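Local coordinates for protein Phi class glutathione transferase GSTF1 (PDB 4RI6) that probably conjugates glutathione to electrophilic substrates, displacing a halide ion from them, as a Phi class glutathione transferase active in detoxification, at residues A[145-156]-A[189-199]. Sequence-based numbering, arbitrary orientation.
Sequences DIYEQKLGQTRF and RKNVNRWWTEI
The indole of Trp195 is held between two aliphatic groups: Leu151 CD1 makes a CH-pi contact over one face, 4.0 Å from the centroid of its five-membered ring, and Ile199 CD1 covers the opposite face; a branched aliphatic such as Leu151 lies well over a flat indole. The guanidinium of Arg194 has Asn191 O above its centre, while its edge is turned to backbone carbonyls of residues 151-155. NH1 and NH2 both grip Leu151 O, NH2 at 2.9 Å, and NH2 also reaches Arg155 O; a long, branched donor suits this loop, since one group can collect several acceptors. A leucine at Arg194 would probably leave the Leu151 and Arg155 carbonyls without these donors and the loop less firmly tied to helix 190-200. Arg155 grips Glu198 side-on in a salt bridge, NE to OE1 and NH2 to OE2, with the two planes nearly coplanar, and Phe156 CE2 lies against a face of that guanidinium. Glu148, bent at chi2 (66°), brings its carboxylate to the first turn of helix 190-200, where OE2 takes Asn191 N and OE1 takes Val192 N, both at 2.8 Å; an acid suits these N-terminal amides. Asn191, whose side-chain amide supplies an N-H, returns an almost straight bond (176°) from ND2 to Glu148 O. Helix segments 145-150 and 190-199 cross at 79° within the all-helical C-terminal domain, where Tyr147 packs on helix 93-122 and Trp195 NE1 donates a hydrogen bond to Asp166 OD1 of helix 164-179.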
loop_
_atom_site.group_PDB
_atom_site.type_symbol
_atom_site.label_atom_id
_atom_site.label_comp_id
_atom_site.label_asym_id
_atom_site.label_seq_id
_atom_site.Cartn_x
_atom_site.Cartn_y
_atom_site.Cartn_z
ATOM N N ASP A 145 -0.915 -18.662 6.705
ATOM C CA ASP A 145 -1.900 -19.755 6.623
ATOM C C ASP A 145 -2.851 -19.524 5.441
ATOM O O ASP A 145 -3.301 -20.475 4.793
ATOM C CB ASP A 145 -2.708 -19.894 7.917
ATOM C CG ASP A 145 -1.919 -20.486 9.079
ATOM O OD1 ASP A 145 -0.929 -21.222 8.846
ATOM O OD2 ASP A 145 -2.345 -20.230 10.247
ATOM N N ILE A 146 -3.174 -18.261 5.176
ATOM C CA ILE A 146 -4.003 -17.916 4.036
ATOM C C ILE A 146 -3.232 -18.110 2.736
ATOM O O ILE A 146 -3.761 -18.664 1.765
ATOM C CB ILE A 146 -4.525 -16.483 4.152
ATOM C CG1 ILE A 146 -5.419 -16.391 5.379
ATOM C CG2 ILE A 146 -5.264 -16.082 2.881
ATOM C CD1 ILE A 146 -5.764 -15.022 5.788
ATOM N N TYR A 147 -1.962 -17.714 2.728
ATOM C CA TYR A 147 -1.122 -17.945 1.563
ATOM C C TYR A 147 -0.963 -19.431 1.299
ATOM O O TYR A 147 -0.915 -19.844 0.159
ATOM C CB TYR A 147 0.263 -17.326 1.732
ATOM C CG TYR A 147 0.368 -15.819 1.644
ATOM C CD1 TYR A 147 -0.751 -14.994 1.714
ATOM C CD2 TYR A 147 1.611 -15.223 1.466
ATOM C CE1 TYR A 147 -0.608 -13.613 1.635
ATOM C CE2 TYR A 147 1.747 -13.870 1.382
ATOM C CZ TYR A 147 0.637 -13.071 1.463
ATOM O OH TYR A 147 0.811 -11.714 1.373
ATOM N N GLU A 148 -0.850 -20.224 2.358
ATOM C CA GLU A 148 -0.687 -21.669 2.198
ATOM C C GLU A 148 -1.856 -22.253 1.404
ATOM O O GLU A 148 -1.673 -23.097 0.546
ATOM C CB GLU A 148 -0.565 -22.347 3.559
ATOM C CG GLU A 148 -0.419 -23.878 3.489
ATOM C CD GLU A 148 0.882 -24.326 2.840
ATOM O OE1 GLU A 148 1.773 -23.469 2.657
ATOM O OE2 GLU A 148 1.006 -25.537 2.521
ATOM N N GLN A 149 -3.064 -21.772 1.693
ATOM C CA GLN A 149 -4.248 -22.237 0.988
ATOM C C GLN A 149 -4.236 -21.753 -0.475
ATOM O O GLN A 149 -4.434 -22.536 -1.404
ATOM C CB GLN A 149 -5.519 -21.783 1.746
ATOM C CG GLN A 149 -5.654 -22.452 3.145
ATOM C CD GLN A 149 -6.653 -21.787 4.121
ATOM O OE1 GLN A 149 -6.643 -20.572 4.334
ATOM N NE2 GLN A 149 -7.491 -22.614 4.752
ATOM N N LYS A 150 -3.955 -20.473 -0.674
ATOM C CA LYS A 150 -3.884 -19.878 -2.001
ATOM C C LYS A 150 -2.859 -20.574 -2.886
ATOM O O LYS A 150 -3.113 -20.862 -4.068
ATOM C CB LYS A 150 -3.538 -18.390 -1.872
ATOM C CG LYS A 150 -3.470 -17.615 -3.195
ATOM C CD LYS A 150 -4.870 -17.467 -3.807
ATOM C CE LYS A 150 -4.896 -16.697 -5.147
ATOM N NZ LYS A 150 -4.282 -17.450 -6.253
ATOM N N LEU A 151 -1.694 -20.841 -2.308
ATOM C CA LEU A 151 -0.579 -21.409 -3.067
ATOM C C LEU A 151 -0.740 -22.932 -3.286
ATOM O O LEU A 151 0.045 -23.553 -3.987
ATOM C CB LEU A 151 0.744 -21.067 -2.380
ATOM C CG LEU A 151 1.057 -19.564 -2.454
ATOM C CD1 LEU A 151 2.116 -19.198 -1.468
ATOM C CD2 LEU A 151 1.460 -19.147 -3.852
ATOM N N GLY A 152 -1.792 -23.514 -2.717
ATOM C CA GLY A 152 -2.214 -24.846 -3.111
ATOM C C GLY A 152 -3.084 -24.844 -4.350
ATOM O O GLY A 152 -3.306 -25.898 -4.945
ATOM N N GLN A 153 -3.567 -23.659 -4.737
ATOM C CA GLN A 153 -4.450 -23.493 -5.885
ATOM C C GLN A 153 -3.683 -22.983 -7.088
ATOM O O GLN A 153 -3.901 -23.431 -8.205
ATOM C CB GLN A 153 -5.587 -22.521 -5.536
ATOM C CG GLN A 153 -6.462 -23.008 -4.400
ATOM C CD GLN A 153 -7.422 -21.949 -3.837
ATOM O OE1 GLN A 153 -7.225 -20.718 -3.956
ATOM N NE2 GLN A 153 -8.469 -22.436 -3.187
ATOM N N THR A 154 -2.787 -22.030 -6.842
ATOM C CA THR A 154 -1.967 -21.432 -7.893
ATOM C C THR A 154 -0.502 -21.558 -7.529
ATOM O O THR A 154 -0.149 -21.699 -6.361
ATOM C CB THR A 154 -2.310 -19.957 -8.122
ATOM O OG1 THR A 154 -2.202 -19.248 -6.893
ATOM C CG2 THR A 154 -3.721 -19.828 -8.657
ATOM N N ARG A 155 0.350 -21.489 -8.539
ATOM C CA ARG A 155 1.775 -21.654 -8.346
ATOM C C ARG A 155 2.402 -20.444 -7.657
ATOM O O ARG A 155 3.293 -20.580 -6.812
ATOM C CB ARG A 155 2.449 -21.902 -9.703
ATOM C CG ARG A 155 3.919 -22.179 -9.643
ATOM C CD ARG A 155 4.409 -22.509 -11.033
ATOM N NE ARG A 155 5.857 -22.433 -11.119
ATOM C CZ ARG A 155 6.542 -22.092 -12.205
ATOM N NH1 ARG A 155 5.928 -21.811 -13.340
ATOM N NH2 ARG A 155 7.862 -22.043 -12.149
ATOM N N PHE A 156 1.939 -19.265 -8.057
ATOM C CA PHE A 156 2.369 -18.002 -7.485
ATOM C C PHE A 156 1.151 -17.325 -6.876
ATOM O O PHE A 156 0.036 -17.846 -6.979
ATOM C CB PHE A 156 3.026 -17.137 -8.560
ATOM C CG PHE A 156 4.257 -17.765 -9.163
ATOM C CD1 PHE A 156 5.494 -17.656 -8.528
ATOM C CD2 PHE A 156 4.186 -18.449 -10.364
ATOM C CE1 PHE A 156 6.626 -18.255 -9.059
ATOM C CE2 PHE A 156 5.336 -19.034 -10.913
ATOM C CZ PHE A 156 6.551 -18.926 -10.252
ATOM N N ARG A 189 5.467 -24.493 6.182
ATOM C CA ARG A 189 4.234 -24.486 5.397
ATOM C C ARG A 189 4.596 -24.944 3.984
ATOM O O ARG A 189 5.326 -24.267 3.279
ATOM C CB ARG A 189 3.626 -23.078 5.398
ATOM C CG ARG A 189 3.000 -22.702 6.727
ATOM C CD ARG A 189 2.582 -21.219 6.798
ATOM N NE ARG A 189 1.837 -21.009 8.029
ATOM C CZ ARG A 189 2.381 -20.857 9.229
ATOM N NH1 ARG A 189 3.695 -20.755 9.378
ATOM N NH2 ARG A 189 1.606 -20.824 10.289
ATOM N N LYS A 190 4.113 -26.106 3.571
ATOM C CA LYS A 190 4.668 -26.733 2.378
ATOM C C LYS A 190 4.456 -25.927 1.096
ATOM O O LYS A 190 5.388 -25.777 0.318
ATOM C CB LYS A 190 4.128 -28.170 2.209
ATOM C CG LYS A 190 2.710 -28.330 1.688
ATOM C CD LYS A 190 2.436 -29.787 1.316
ATOM C CE LYS A 190 1.038 -29.958 0.742
ATOM N NZ LYS A 190 0.007 -29.833 1.802
ATOM N N ASN A 191 3.268 -25.388 0.862
ATOM C CA ASN A 191 3.069 -24.607 -0.361
ATOM C C ASN A 191 3.816 -23.270 -0.308
ATOM O O ASN A 191 4.373 -22.839 -1.304
ATOM C CB ASN A 191 1.584 -24.361 -0.626
ATOM C CG ASN A 191 0.798 -25.633 -0.807
ATOM O OD1 ASN A 191 1.320 -26.654 -1.270
ATOM N ND2 ASN A 191 -0.468 -25.579 -0.438
ATOM N N VAL A 192 3.801 -22.615 0.849
ATOM C CA VAL A 192 4.551 -21.372 1.041
ATOM C C VAL A 192 6.033 -21.634 0.839
ATOM O O VAL A 192 6.729 -20.844 0.222
ATOM C CB VAL A 192 4.276 -20.773 2.445
ATOM C CG1 VAL A 192 5.237 -19.633 2.781
ATOM C CG2 VAL A 192 2.859 -20.272 2.482
ATOM N N ASN A 193 6.511 -22.762 1.340
ATOM C CA ASN A 193 7.914 -23.083 1.187
ATOM C C ASN A 193 8.289 -23.313 -0.277
ATOM O O ASN A 193 9.337 -22.884 -0.727
ATOM C CB ASN A 193 8.278 -24.307 2.035
ATOM C CG ASN A 193 9.732 -24.658 1.920
ATOM O OD1 ASN A 193 10.601 -23.972 2.451
ATOM N ND2 ASN A 193 10.003 -25.738 1.218
ATOM N N ARG A 194 7.410 -23.960 -1.027
ATOM C CA ARG A 194 7.632 -24.178 -2.458
ATOM C C ARG A 194 7.745 -22.843 -3.186
ATOM O O ARG A 194 8.694 -22.587 -3.954
ATOM C CB ARG A 194 6.490 -24.991 -3.055
ATOM C CG ARG A 194 6.625 -25.243 -4.537
ATOM C CD ARG A 194 5.293 -25.469 -5.174
ATOM N NE ARG A 194 4.533 -24.219 -5.281
ATOM C CZ ARG A 194 3.273 -24.064 -4.912
ATOM N NH1 ARG A 194 2.600 -25.054 -4.330
ATOM N NH2 ARG A 194 2.690 -22.892 -5.096
ATOM N N TRP A 195 6.747 -22.006 -2.947
ATOM C CA TRP A 195 6.696 -20.673 -3.506
ATOM C C TRP A 195 7.948 -19.882 -3.135
ATOM O O TRP A 195 8.582 -19.298 -4.006
ATOM C CB TRP A 195 5.442 -19.988 -2.990
ATOM C CG TRP A 195 5.324 -18.510 -3.164
ATOM C CD1 TRP A 195 5.022 -17.835 -4.308
ATOM C CD2 TRP A 195 5.402 -17.525 -2.127
ATOM N NE1 TRP A 195 4.926 -16.487 -4.049
ATOM C CE2 TRP A 195 5.156 -16.268 -2.720
ATOM C CE3 TRP A 195 5.666 -17.584 -0.759
ATOM C CZ2 TRP A 195 5.149 -15.070 -1.982
ATOM C CZ3 TRP A 195 5.672 -16.391 -0.027
ATOM C CH2 TRP A 195 5.405 -15.154 -0.646
ATOM N N TRP A 196 8.294 -19.877 -1.847
ATOM C CA TRP A 196 9.471 -19.158 -1.380
ATOM C C TRP A 196 10.731 -19.629 -2.122
ATOM O O TRP A 196 11.586 -18.821 -2.539
ATOM C CB TRP A 196 9.678 -19.312 0.132
ATOM C CG TRP A 196 10.885 -18.526 0.499
ATOM C CD1 TRP A 196 12.091 -19.011 0.867
ATOM C CD2 TRP A 196 11.029 -17.105 0.421
ATOM N NE1 TRP A 196 12.978 -17.992 1.042
ATOM C CE2 TRP A 196 12.356 -16.805 0.766
ATOM C CE3 TRP A 196 10.168 -16.059 0.090
ATOM C CZ2 TRP A 196 12.841 -15.509 0.796
ATOM C CZ3 TRP A 196 10.649 -14.779 0.126
ATOM C CH2 TRP A 196 11.970 -14.513 0.480
ATOM N N THR A 197 10.843 -20.941 -2.287
ATOM C CA THR A 197 11.980 -21.516 -2.980
ATOM C C THR A 197 12.011 -21.023 -4.416
ATOM O O THR A 197 13.055 -20.617 -4.907
ATOM C CB THR A 197 11.923 -23.046 -2.932
ATOM O OG1 THR A 197 11.951 -23.482 -1.569
ATOM C CG2 THR A 197 13.094 -23.647 -3.632
ATOM N N GLU A 198 10.868 -21.022 -5.095
ATOM C CA GLU A 198 10.864 -20.587 -6.488
ATOM C C GLU A 198 11.211 -19.124 -6.632
ATOM O O GLU A 198 11.992 -18.756 -7.492
ATOM C CB GLU A 198 9.512 -20.837 -7.159
ATOM C CG GLU A 198 9.129 -22.303 -7.281
ATOM C CD GLU A 198 8.386 -22.573 -8.565
ATOM O OE1 GLU A 198 7.195 -22.971 -8.517
ATOM O OE2 GLU A 198 9.007 -22.399 -9.643
ATOM N N ILE A 199 10.635 -18.268 -5.802
ATOM C CA ILE A 199 10.824 -16.846 -6.044
ATOM C C ILE A 199 12.191 -16.365 -5.548
ATOM O O ILE A 199 12.795 -15.485 -6.178
ATOM C CB ILE A 199 9.671 -15.994 -5.437
ATOM C CG1 ILE A 199 9.604 -16.045 -3.908
ATOM C CG2 ILE A 199 8.364 -16.416 -6.071
ATOM C CD1 ILE A 199 8.596 -15.016 -3.305
HETATM O O HOH W 1 -0.755 -27.397 2.694
HETATM O O HOH W 2 1.829 -27.139 5.133
HETATM O O HOH W 3 5.730 -21.988 -6.463
#